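Local coordinates for protein aminotransferase, class I (Staphylococcus aureus, PDB 2O1B) that probably catalyses the PLP-dependent transfer of an amino group between an amino acid such as aspartate and a 2-oxo acid, as a class I aminotransferase, at residues V112-Y116 / Q279-G285; A124-C128 / A274-Y278; I337-T343 / R376-L382. All coordinates share one frame; numbering follows the deposited sequence.

Interaction 1. Residues V112-Y116 / Q279-G285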
loop_
_atom_site.group_PDB
_atom_site.type_symbol
_atom_site.label_atom_id
_atom_site.label_comp_id
_atom_site.label_asym_id
_atom_site.label_seq_id
_atom_site.Cartn_x
_atom_site.Cartn_y
_atom_site.Cartn_z
ATOM N N VAL A 112 15.645 8.811 -3.795
ATOM C CA VAL A 112 15.279 7.590 -3.091
ATOM C C VAL A 112 13.826 7.648 -2.611
ATOM O O VAL A 112 13.431 8.609 -1.951
ATOM C CB VAL A 112 16.212 7.346 -1.874
ATOM C CG1 VAL A 112 15.757 6.139 -1.103
ATOM C CG2 VAL A 112 17.659 7.159 -2.319
ATOM N N CYS A 113 13.047 6.617 -2.946
ATOM C CA CYS A 113 11.664 6.465 -2.466
ATOM C C CYS A 113 11.456 5.033 -2.014
ATOM O O CYS A 113 11.595 4.096 -2.811
ATOM C CB CYS A 113 10.649 6.804 -3.567
ATOM S SG CYS A 113 8.901 6.664 -3.063
ATOM N N ILE A 114 11.143 4.864 -0.736
ATOM C CA ILE A 114 10.863 3.554 -0.165
ATOM C C ILE A 114 9.516 3.025 -0.653
ATOM O O ILE A 114 8.558 3.791 -0.755
ATOM C CB ILE A 114 10.867 3.638 1.372
ATOM C CG1 ILE A 114 12.302 3.765 1.875
ATOM C CG2 ILE A 114 10.288 2.399 1.984
ATOM C CD1 ILE A 114 12.688 5.137 2.304
ATOM N N LEU A 115 9.453 1.723 -0.955
ATOM C CA LEU A 115 8.236 1.096 -1.499
ATOM C C LEU A 115 7.676 0.012 -0.586
ATOM O O LEU A 115 8.428 -0.722 0.044
ATOM C CB LEU A 115 8.481 0.523 -2.907
ATOM C CG LEU A 115 8.986 1.474 -4.005
ATOM C CD1 LEU A 115 9.301 0.728 -5.296
ATOM C CD2 LEU A 115 8.001 2.606 -4.262
ATOM N N TYR A 116 6.349 -0.087 -0.542
ATOM C CA TYR A 116 5.644 -1.072 0.282
ATOM C C TYR A 116 5.514 -2.384 -0.503
ATOM O O TYR A 116 4.403 -2.822 -0.837
ATOM C CB TYR A 116 4.261 -0.535 0.659
ATOM C CG TYR A 116 4.303 0.812 1.345
ATOM C CD1 TYR A 116 4.338 0.901 2.732
ATOM C CD2 TYR A 116 4.312 2.001 0.606
ATOM C CE1 TYR A 116 4.381 2.138 3.375
ATOM C CE2 TYR A 116 4.358 3.245 1.238
ATOM C CZ TYR A 116 4.397 3.305 2.624
ATOM O OH TYR A 116 4.434 4.522 3.272
ATOM N N GLN A 279 2.772 8.728 -2.544
ATOM C CA GLN A 279 2.762 7.936 -1.321
ATOM C C GLN A 279 2.409 8.730 -0.048
ATOM O O GLN A 279 2.015 8.133 0.949
ATOM C CB GLN A 279 4.056 7.119 -1.183
ATOM C CG GLN A 279 4.200 6.095 -2.329
ATOM C CD GLN A 279 5.315 5.075 -2.172
ATOM O OE1 GLN A 279 5.283 4.023 -2.827
ATOM N NE2 GLN A 279 6.321 5.379 -1.344
ATOM N N THR A 280 2.525 10.059 -0.073
ATOM C CA THR A 280 2.035 10.858 1.072
ATOM C C THR A 280 0.496 10.866 1.089
ATOM O O THR A 280 -0.127 11.043 2.143
ATOM C CB THR A 280 2.512 12.328 1.063
ATOM O OG1 THR A 280 1.831 13.038 0.027
ATOM C CG2 THR A 280 4.017 12.436 0.855
ATOM N N HIS A 281 -0.105 10.694 -0.084
ATOM C CA HIS A 281 -1.572 10.647 -0.206
ATOM C C HIS A 281 -2.219 9.275 -0.014
ATOM O O HIS A 281 -3.383 9.193 0.383
ATOM C CB HIS A 281 -2.012 11.181 -1.566
ATOM C CG HIS A 281 -1.527 12.564 -1.852
ATOM N ND1 HIS A 281 -0.819 12.880 -2.993
ATOM C CD2 HIS A 281 -1.638 13.713 -1.142
ATOM C CE1 HIS A 281 -0.529 14.170 -2.979
ATOM N NE2 HIS A 281 -1.007 14.696 -1.865
ATOM N N THR A 282 -1.481 8.208 -0.322
ATOM C CA THR A 282 -2.038 6.851 -0.311
ATOM C C THR A 282 -1.518 6.064 0.889
ATOM O O THR A 282 -1.969 4.953 1.162
ATOM C CB THR A 282 -1.739 6.114 -1.625
ATOM O OG1 THR A 282 -0.333 6.130 -1.867
ATOM C CG2 THR A 282 -2.442 6.820 -2.806
ATOM N N ASN A 283 -0.590 6.662 1.620
ATOM C CA ASN A 283 0.049 5.989 2.749
ATOM C C ASN A 283 0.486 6.965 3.829
ATOM O O ASN A 283 0.455 8.178 3.618
ATOM C CB ASN A 283 1.235 5.138 2.269
ATOM C CG ASN A 283 0.848 3.708 2.013
ATOM O OD1 ASN A 283 0.474 2.974 2.944
ATOM N ND2 ASN A 283 0.944 3.285 0.756
ATOM N N ALA A 284 0.890 6.418 4.974
ATOM C CA ALA A 284 1.287 7.201 6.136
ATOM C C ALA A 284 2.628 6.718 6.689
ATOM O O ALA A 284 2.861 6.757 7.900
ATOM C CB ALA A 284 0.203 7.121 7.219
ATOM N N GLY A 285 3.510 6.269 5.797
ATOM C CA GLY A 285 4.831 5.806 6.209
ATOM C C GLY A 285 4.905 4.299 6.361
ATOM O O GLY A 285 3.874 3.625 6.479
HETATM O O HOH W 1 4.919 1.433 -2.702
#

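Interaction 2. Residues A124-C128 / A274-Y278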
loop_
_atom_site.group_PDB
_atom_site.type_symbol
_atom_site.label_atom_id
_atom_site.label_comp_id
_atom_site.label_asym_id
_atom_site.label_seq_id
_atom_site.Cartn_x
_atom_site.Cartn_y
_atom_site.Cartn_z
ATOM N N ALA A 124 2.147 2.000 -9.397
ATOM C CA ALA A 124 1.878 3.422 -9.118
ATOM C C ALA A 124 2.490 4.382 -10.145
ATOM O O ALA A 124 1.912 5.448 -10.424
ATOM C CB ALA A 124 2.324 3.787 -7.694
ATOM N N VAL A 125 3.625 3.990 -10.734
ATOM C CA VAL A 125 4.406 4.878 -11.604
ATOM C C VAL A 125 3.574 5.591 -12.672
ATOM O O VAL A 125 3.708 6.800 -12.823
ATOM C CB VAL A 125 5.651 4.188 -12.281
ATOM C CG1 VAL A 125 6.319 5.150 -13.251
ATOM C CG2 VAL A 125 6.682 3.732 -11.243
ATOM N N PRO A 126 2.735 4.860 -13.438
ATOM C CA PRO A 126 2.013 5.617 -14.476
ATOM C C PRO A 126 1.102 6.706 -13.918
ATOM O O PRO A 126 1.016 7.795 -14.499
ATOM C CB PRO A 126 1.202 4.536 -15.184
ATOM C CG PRO A 126 1.987 3.252 -14.914
ATOM C CD PRO A 126 2.419 3.420 -13.511
ATOM N N THR A 127 0.414 6.417 -12.816
ATOM C CA THR A 127 -0.470 7.400 -12.180
ATOM C C THR A 127 0.313 8.670 -11.842
ATOM O O THR A 127 -0.200 9.792 -12.003
ATOM C CB THR A 127 -1.163 6.813 -10.910
ATOM O OG1 THR A 127 -2.230 5.948 -11.314
ATOM C CG2 THR A 127 -1.745 7.903 -10.020
ATOM N N CYS A 128 1.559 8.465 -11.405
ATOM C CA CYS A 128 2.467 9.543 -11.019
ATOM C C CYS A 128 3.098 10.316 -12.163
ATOM O O CYS A 128 3.436 11.485 -11.989
ATOM C CB CYS A 128 3.583 8.995 -10.147
ATOM S SG CYS A 128 2.965 8.279 -8.649
ATOM N N ALA A 274 7.619 12.507 -7.693
ATOM C CA ALA A 274 6.210 12.218 -8.006
ATOM C C ALA A 274 5.727 10.996 -7.219
ATOM O O ALA A 274 4.653 11.025 -6.610
ATOM C CB ALA A 274 6.014 12.011 -9.507
ATOM N N LEU A 275 6.522 9.929 -7.224
ATOM C CA LEU A 275 6.213 8.759 -6.403
ATOM C C LEU A 275 6.071 9.116 -4.928
ATOM O O LEU A 275 5.100 8.718 -4.295
ATOM C CB LEU A 275 7.270 7.676 -6.560
ATOM C CG LEU A 275 7.050 6.658 -7.662
ATOM C CD1 LEU A 275 8.325 5.834 -7.850
ATOM C CD2 LEU A 275 5.844 5.764 -7.337
ATOM N N LYS A 276 7.043 9.862 -4.397
ATOM C CA LYS A 276 7.017 10.299 -2.997
ATOM C C LYS A 276 5.730 11.081 -2.707
ATOM O O LYS A 276 5.052 10.817 -1.729
ATOM C CB LYS A 276 8.252 11.147 -2.656
ATOM C CG LYS A 276 9.565 10.365 -2.614
ATOM C CD LYS A 276 10.729 11.252 -2.210
ATOM C CE LYS A 276 10.720 11.512 -0.699
ATOM N NZ LYS A 276 11.900 12.283 -0.217
ATOM N N LYS A 277 5.378 12.027 -3.570
ATOM C CA LYS A 277 4.128 12.755 -3.379
ATOM C C LYS A 277 2.909 11.814 -3.379
ATOM O O LYS A 277 2.003 11.936 -2.549
ATOM C CB LYS A 277 3.951 13.849 -4.436
ATOM C CG LYS A 277 2.835 14.793 -4.076
ATOM C CD LYS A 277 2.488 15.741 -5.189
ATOM C CE LYS A 277 1.099 16.303 -4.964
ATOM N NZ LYS A 277 0.882 16.723 -3.550
ATOM N N TYR A 278 2.890 10.874 -4.312
ATOM C CA TYR A 278 1.784 9.930 -4.401
ATOM C C TYR A 278 1.641 9.150 -3.101
ATOM O O TYR A 278 0.528 8.955 -2.608
ATOM C CB TYR A 278 2.020 8.957 -5.551
ATOM C CG TYR A 278 0.946 7.900 -5.699
ATOM C CD1 TYR A 278 1.145 6.601 -5.232
ATOM C CD2 TYR A 278 -0.271 8.203 -6.303
ATOM C CE1 TYR A 278 0.163 5.628 -5.383
ATOM C CE2 TYR A 278 -1.261 7.239 -6.442
ATOM C CZ TYR A 278 -1.037 5.957 -5.986
ATOM O OH TYR A 278 -2.018 5.009 -6.143
#

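Interaction 3. Residues I337-T343 / R376-L382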
loop_
_atom_site.group_PDB
_atom_site.type_symbol
_atom_site.label_atom_id
_atom_site.label_comp_id
_atom_site.label_asym_id
_atom_site.label_seq_id
_atom_site.Cartn_x
_atom_site.Cartn_y
_atom_site.Cartn_z
ATOM N N ILE A 337 15.003 -16.807 -11.526
ATOM C CA ILE A 337 14.809 -18.086 -10.856
ATOM C C ILE A 337 13.998 -19.099 -11.701
ATOM O O ILE A 337 13.534 -20.104 -11.174
ATOM C CB ILE A 337 14.155 -17.884 -9.452
ATOM C CG1 ILE A 337 12.758 -17.262 -9.579
ATOM C CG2 ILE A 337 15.073 -17.026 -8.530
ATOM C CD1 ILE A 337 11.970 -17.269 -8.295
ATOM N N TYR A 338 13.847 -18.832 -13.002
ATOM C CA TYR A 338 12.999 -19.661 -13.873
ATOM C C TYR A 338 13.721 -20.251 -15.088
ATOM O O TYR A 338 14.800 -19.782 -15.477
ATOM C CB TYR A 338 11.784 -18.868 -14.375
ATOM C CG TYR A 338 11.141 -17.943 -13.368
ATOM C CD1 TYR A 338 10.161 -18.406 -12.487
ATOM C CD2 TYR A 338 11.491 -16.594 -13.313
ATOM C CE1 TYR A 338 9.555 -17.552 -11.563
ATOM C CE2 TYR A 338 10.893 -15.734 -12.394
ATOM C CZ TYR A 338 9.922 -16.219 -11.527
ATOM O OH TYR A 338 9.325 -15.368 -10.616
ATOM N N VAL A 339 13.116 -21.278 -15.691
ATOM C CA VAL A 339 13.451 -21.654 -17.072
ATOM C C VAL A 339 12.218 -21.467 -17.980
ATOM O O VAL A 339 11.100 -21.792 -17.593
ATOM C CB VAL A 339 14.086 -23.073 -17.172
ATOM C CG1 VAL A 339 14.488 -23.415 -18.619
ATOM C CG2 VAL A 339 15.319 -23.172 -16.273
ATOM N N TRP A 340 12.448 -20.892 -19.157
ATOM C CA TRP A 340 11.415 -20.554 -20.149
ATOM C C TRP A 340 11.442 -21.702 -21.150
ATOM O O TRP A 340 12.399 -21.840 -21.917
ATOM C CB TRP A 340 11.799 -19.204 -20.784
ATOM C CG TRP A 340 10.868 -18.496 -21.749
ATOM C CD1 TRP A 340 11.203 -18.013 -22.982
ATOM C CD2 TRP A 340 9.500 -18.114 -21.534
ATOM N NE1 TRP A 340 10.135 -17.372 -23.560
ATOM C CE2 TRP A 340 9.076 -17.412 -22.690
ATOM C CE3 TRP A 340 8.595 -18.284 -20.475
ATOM C CZ2 TRP A 340 7.777 -16.917 -22.831
ATOM C CZ3 TRP A 340 7.294 -17.785 -20.615
ATOM C CH2 TRP A 340 6.898 -17.113 -21.782
ATOM N N LEU A 341 10.400 -22.547 -21.098
ATOM C CA LEU A 341 10.327 -23.814 -21.839
ATOM C C LEU A 341 9.334 -23.708 -22.989
ATOM O O LEU A 341 8.226 -23.218 -22.800
ATOM C CB LEU A 341 9.831 -24.925 -20.895
ATOM C CG LEU A 341 10.120 -26.433 -20.995
ATOM C CD1 LEU A 341 8.822 -27.201 -20.795
ATOM C CD2 LEU A 341 10.812 -26.903 -22.272
ATOM N N GLU A 342 9.720 -24.184 -24.171
ATOM C CA GLU A 342 8.783 -24.298 -25.295
ATOM C C GLU A 342 7.682 -25.310 -25.000
ATOM O O GLU A 342 7.935 -26.359 -24.396
ATOM C CB GLU A 342 9.513 -24.727 -26.576
ATOM C CG GLU A 342 10.510 -23.705 -27.109
ATOM C CD GLU A 342 10.831 -23.890 -28.592
ATOM O OE1 GLU A 342 9.961 -24.357 -29.357
ATOM O OE2 GLU A 342 11.966 -23.566 -28.990
ATOM N N THR A 343 6.457 -24.983 -25.411
ATOM C CA THR A 343 5.401 -25.981 -25.493
ATOM C C THR A 343 5.632 -26.868 -26.727
ATOM O O THR A 343 6.216 -26.417 -27.726
ATOM C CB THR A 343 3.995 -25.364 -25.559
ATOM O OG1 THR A 343 3.853 -24.582 -26.757
ATOM C CG2 THR A 343 3.715 -24.522 -24.313
ATOM N N ARG A 376 3.491 -19.816 -26.707
ATOM C CA ARG A 376 4.023 -21.166 -26.894
ATOM C C ARG A 376 5.219 -21.475 -25.993
ATOM O O ARG A 376 6.154 -22.181 -26.385
ATOM C CB ARG A 376 4.312 -21.442 -28.368
ATOM C CG ARG A 376 3.088 -21.194 -29.257
ATOM C CD ARG A 376 2.805 -22.334 -30.210
ATOM N NE ARG A 376 1.508 -22.159 -30.875
ATOM C CZ ARG A 376 0.444 -22.941 -30.706
ATOM N NH1 ARG A 376 0.493 -24.002 -29.899
ATOM N NH2 ARG A 376 -0.677 -22.674 -31.368
ATOM N N TYR A 377 5.159 -20.944 -24.774
ATOM C CA TYR A 377 6.130 -21.249 -23.733
ATOM C C TYR A 377 5.441 -21.401 -22.393
ATOM O O TYR A 377 4.335 -20.922 -22.200
ATOM C CB TYR A 377 7.131 -20.120 -23.557
ATOM C CG TYR A 377 8.085 -19.912 -24.689
ATOM C CD1 TYR A 377 9.360 -20.467 -24.654
ATOM C CD2 TYR A 377 7.718 -19.153 -25.797
ATOM C CE1 TYR A 377 10.243 -20.283 -25.697
ATOM C CE2 TYR A 377 8.600 -18.956 -26.840
ATOM C CZ TYR A 377 9.859 -19.527 -26.782
ATOM O OH TYR A 377 10.747 -19.325 -27.818
ATOM N N VAL A 378 6.134 -22.041 -21.466
ATOM C CA VAL A 378 5.725 -22.061 -20.078
ATOM C C VAL A 378 6.913 -21.657 -19.211
ATOM O O VAL A 378 8.069 -21.875 -19.592
ATOM C CB VAL A 378 5.151 -23.439 -19.654
ATOM C CG1 VAL A 378 3.870 -23.749 -20.441
ATOM C CG2 VAL A 378 6.191 -24.552 -19.838
ATOM N N ARG A 379 6.613 -21.052 -18.061
ATOM C CA ARG A 379 7.630 -20.638 -17.104
ATOM C C ARG A 379 7.725 -21.653 -15.968
ATOM O O ARG A 379 6.712 -22.064 -15.387
ATOM C CB ARG A 379 7.283 -19.253 -16.551
ATOM C CG ARG A 379 8.428 -18.537 -15.839
ATOM C CD ARG A 379 7.892 -17.342 -15.042
ATOM N NE ARG A 379 7.091 -17.781 -13.897
ATOM C CZ ARG A 379 6.479 -16.971 -13.030
ATOM N NH1 ARG A 379 6.575 -15.646 -13.143
ATOM N NH2 ARG A 379 5.781 -17.489 -12.028
ATOM N N ILE A 380 8.946 -22.049 -15.658
ATOM C CA ILE A 380 9.198 -23.121 -14.705
ATOM C C ILE A 380 10.081 -22.579 -13.596
ATOM O O ILE A 380 11.207 -22.144 -13.847
ATOM C CB ILE A 380 9.861 -24.326 -15.403
ATOM C CG1 ILE A 380 8.829 -25.043 -16.296
ATOM C CG2 ILE A 380 10.495 -25.274 -14.386
ATOM C CD1 ILE A 380 9.399 -26.159 -17.143
ATOM N N SER A 381 9.553 -22.580 -12.377
ATOM C CA SER A 381 10.285 -22.048 -11.227
ATOM C C SER A 381 11.234 -23.074 -10.632
ATOM O O SER A 381 10.835 -24.199 -10.326
ATOM C CB SER A 381 9.320 -21.579 -10.152
ATOM O OG SER A 381 10.027 -21.156 -8.991
ATOM N N LEU A 382 12.486 -22.668 -10.456
ATOM C CA LEU A 382 13.494 -23.524 -9.844
ATOM C C LEU A 382 13.538 -23.310 -8.325
ATOM O O LEU A 382 14.445 -23.778 -7.648
ATOM C CB LEU A 382 14.864 -23.264 -10.478
ATOM C CG LEU A 382 15.005 -23.513 -11.986
ATOM C CD1 LEU A 382 16.136 -22.667 -12.559
ATOM C CD2 LEU A 382 15.214 -24.985 -12.293
HETATM O O HOH W 2 7.365 -22.200 -28.914
#

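Interaction 1. Residues V112-Y116 / Q279-G285
Gln279 meets the end of strand 112-115, and Asn283 meets Tyr116 just after it. The strand is an outermost one of the seven-stranded mixed sheet of the PLP-binding large domain in this fold type I aminotransferase. Gln279 lies on helix 269-282, and its side chain runs extended beyond CG toward the strand. NE2 donates to Ile114 O at 2.8 Å, with the bond almost straight at 169°. The acceptor lies in the amide plane of Gln279. Cys113 SG sits 3.4 Å from the same NE2. The other end of the amide, OE1, takes a water hydrogen bond of 2.6 Å. That water also accepts from Tyr116 N, so one amide holds Ile114 O directly and Tyr116 N through the water, on the two sides of Leu115.

Tyr116 passes Gln279 in the opposite direction, with ring and amide planes 60° apart. Its CG is anti to the carbonyl carbon, which turns the ring toward the chain after the helix. There the Asn283 amide stacks on one ring face, the planes 19° apart. ND2 lies nearest, 3.4 Å from CE2 and offset toward the rim. Asn283 is the first residue to leave the helical conformation.

The second subunit adds to this end of the helix: its Lys119 donates to Thr280 O and Asn283 O. At the ring edge, Gly285 C lies in plane, 3.1 Å from Tyr116 OH.

Interaction 2. Residues A124-C128 / A274-Y278
Cys128 meets Ala274, Leu275 and Tyr278 where two helices of the large domain pack across each other. Helices 118-129 and 269-282 cross at 101° here, with their local axes 9.3 Å apart.

Ala274 begins the contact. Its methyl CB lies beside Cys128 CB, 3.9 Å away, and near Cys128 O. Cys128 and Ala274 are the nearest CA pair of the two segments, 5.5 Å from CA to CA.

Leu275 comes next. Its CD2 reaches between Cys128 SG and Ala124 CB, at 4.0 Å from the sulfur. CD1 turns to Val125 CG2. Leu275 and Val125 both also touch Ile246 of strand 245-250, so the helix pair is seated on the central sheet.

Lys276 and Lys277 lead away from helix 118-129. Lys276 NZ bonds to Glu109 O, while Lys277 NZ forms a salt bridge with Asp31 of the second subunit.

Tyr278 closes the segment. Its CG is anti to the backbone N (chi1 178°), which carries the ring out across helix 118-129. Ala124 CB meets the ring at CE1, 3.7 Å away. Thr127 CG2 approaches the CE2 atom at 3.7 Å, its side chain crossing that of the tyrosine at about a right angle. Tyr278 also packs on Tyr278 of the second subunit.

Cys128 SG makes an oblique sulfur-aromatic contact, 4.3 Å from the ring centroid, and lies 3.3 Å from Tyr278 CB.

Interaction 3. Residues I337-T343 / R376-L382
Strands 338-342 and 377-381 are the central antiparallel pair of the four-stranded sheet of the small C-terminal domain. Tyr338-Ser381, Trp340-Arg379 and Glu342-Tyr377 are the non-hydrogen-bonded pairs. Backbone bonds join the hydrogen-bonded pairs Val339-Ile380 and Leu341-Val378. One further bond lies at each end, Leu382 N to Ile337 O and Thr343 N to Arg376 O.

Arg379 lies flat on the Tyr338 ring. The guanidinium and ring planes are 15° apart, with centres 4.1 Å apart. A bend at chi3 (69°) folds the arginine over the ring, and CD sits 3.7 Å from the ring centroid. Ile337 CG1 covers the opposite face. Outside the pair, Arg379 NH1 bonds to Asn192 OD1 and Tyr338 OH to Tyr223 OH. Both partners line the PLP pocket.

Trp340 and Tyr377 form an offset stack. The five-membered ring of Trp340 and the Tyr377 ring have planes 4° apart and centroids 3.9 Å apart. Tyr377 CB lies over the six-membered ring, 3.3 Å from Trp340 CZ2. Trp340 NE1 bonds to Tyr167 OH.

The other sheet face is apolar. Leu341 CD1 meets Ile380 CD1 at 3.8 Å, and helices 302-325 and 349-360 pack there. Arg379 is probably the arginine that holds the substrate carboxylate, carried on the small-domain sheet as in class I aminotransferases.

Interactions 1 and 2 are neighbours, with centres 9 Å apart. They share helix 269-282, and their first segments, on strand 112-115 and helix 118-129, follow each other in the chain. Segments 124-128 and 274-278 both fall between the two segments of interaction 1. Cys113 touches Leu275 and Lys276, joining the two contacts. Both also reach the second subunit, so this part of the large domain lies at the dimer interface. Interaction 3 comes later in the chain, in the small domain on the opposite side of the chain's centre. Its centre is 34 Å from that of interaction 1. Tyr338 lies about 4 Å from a PLP. Ala284, about 5 Å from a PLP, packs on Arg261 of the second subunit, so it probably borders that subunit's site.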